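Local coordinates for Tb427.07.360- putative uncharacterized metacyclic invariant surface protein from Trypanosoma brucei (Trypanosoma brucei, PDB 5VTL) that is of unknown function but is probably an invariant surface protein of metacyclic trypanosomes, with an extended helical architecture, at residues F154-G157 / D158-K161. Sequence-based numbering, arbitrary orientation.
Sequences FFTG and DICK
T156 O is gripped by two amides of the first helical turn. The bond from C160 N measures 2.9 Å and lies in the carbonyl plane, which marks it as a regular i to i+4 helical bond; that from I159 N, at 3.0 Å and strongly bent, is weak. One residue on, K161 N to G157 O, 2.9 Å, continues the i to i+4 pattern, though its donor is tilted 31° from the carbonyl plane. Beside this backbone pairing, the T156 OG1 hydroxyl donates to D158 OD1, but at 2.4 Å the bond is too short to be taken at face value. T156 OG1 and D158 CG each sit between the backbone N and carbonyl carbon of their residue (chi1 53° and 52°), which turns hydroxyl and carboxylate toward each other. I159 adds the apolar part of the contact: its CG2 packs on F155 CB at 3.6 Å, meeting the phenyl group obliquely, while CD1 comes to 3.6 Å from T156 OG1. The F155 ring also meets H6 of helix 4-58 edge-to-face, and the disulfide from C160 to C152 links helix 157-209 covalently back to helix 141-154. With F155 leaving helical geometry and T156 at the N-cap position, without a side-chain capping bond, this is a short, disulfide-linked connection between two consecutive helices, near one end of the elongated bundle.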
# COMPACT_ATOMS: atom_id res chain seq x y z
N PHE A 154 9.97 20.56 17.65
CA PHE A 154 10.53 20.58 19.00
C PHE A 154 12.05 20.65 19.12
O PHE A 154 12.56 21.26 20.07
CB PHE A 154 9.94 19.44 19.83
CG PHE A 154 8.46 19.59 20.05
CD1 PHE A 154 7.98 20.62 20.84
CD2 PHE A 154 7.56 18.74 19.44
CE1 PHE A 154 6.63 20.79 21.02
CE2 PHE A 154 6.20 18.91 19.62
CZ PHE A 154 5.74 19.94 20.41
N PHE A 155 12.78 20.04 18.19
CA PHE A 155 14.22 20.04 18.24
C PHE A 155 14.71 21.27 17.51
O PHE A 155 13.94 21.94 16.80
CB PHE A 155 14.79 18.75 17.66
CG PHE A 155 14.56 17.53 18.56
CD1 PHE A 155 13.36 16.84 18.53
CD2 PHE A 155 15.52 17.14 19.48
CE1 PHE A 155 13.14 15.77 19.37
CE2 PHE A 155 15.32 16.07 20.31
CZ PHE A 155 14.13 15.38 20.25
N THR A 156 15.98 21.58 17.72
CA THR A 156 16.64 22.71 17.08
C THR A 156 16.71 22.54 15.56
O THR A 156 16.61 21.43 15.02
CB THR A 156 18.03 22.97 17.72
OG1 THR A 156 18.81 21.78 17.70
CG2 THR A 156 17.88 23.44 19.15
N GLY A 157 16.80 23.66 14.85
CA GLY A 157 16.83 23.65 13.39
C GLY A 157 17.90 22.78 12.76
O GLY A 157 17.69 22.22 11.68
N ASP A 158 19.05 22.66 13.41
CA ASP A 158 20.12 21.81 12.88
C ASP A 158 19.65 20.37 12.86
O ASP A 158 19.88 19.64 11.91
CB ASP A 158 21.41 21.94 13.70
CG ASP A 158 21.19 21.72 15.19
OD1 ASP A 158 20.09 22.03 15.71
OD2 ASP A 158 22.13 21.25 15.86
N ILE A 159 18.93 19.98 13.91
CA ILE A 159 18.42 18.62 14.03
C ILE A 159 17.27 18.40 13.06
O ILE A 159 17.17 17.34 12.43
CB ILE A 159 18.03 18.33 15.47
CG1 ILE A 159 19.31 18.19 16.32
CG2 ILE A 159 17.15 17.07 15.58
CD1 ILE A 159 19.08 18.21 17.79
N CYS A 160 16.42 19.42 12.91
CA CYS A 160 15.33 19.39 11.93
C CYS A 160 15.89 19.17 10.53
O CYS A 160 15.31 18.45 9.72
CB CYS A 160 14.54 20.69 11.95
SG CYS A 160 13.36 20.83 10.62
N LYS A 161 17.03 19.80 10.25
CA LYS A 161 17.64 19.69 8.92
C LYS A 161 18.13 18.29 8.67
O LYS A 161 17.91 17.72 7.60
CB LYS A 161 18.80 20.66 8.78
CG LYS A 161 19.54 20.56 7.49
CD LYS A 161 20.57 21.70 7.44
CE LYS A 161 21.46 21.60 6.23
NZ LYS A 161 22.36 22.79 6.18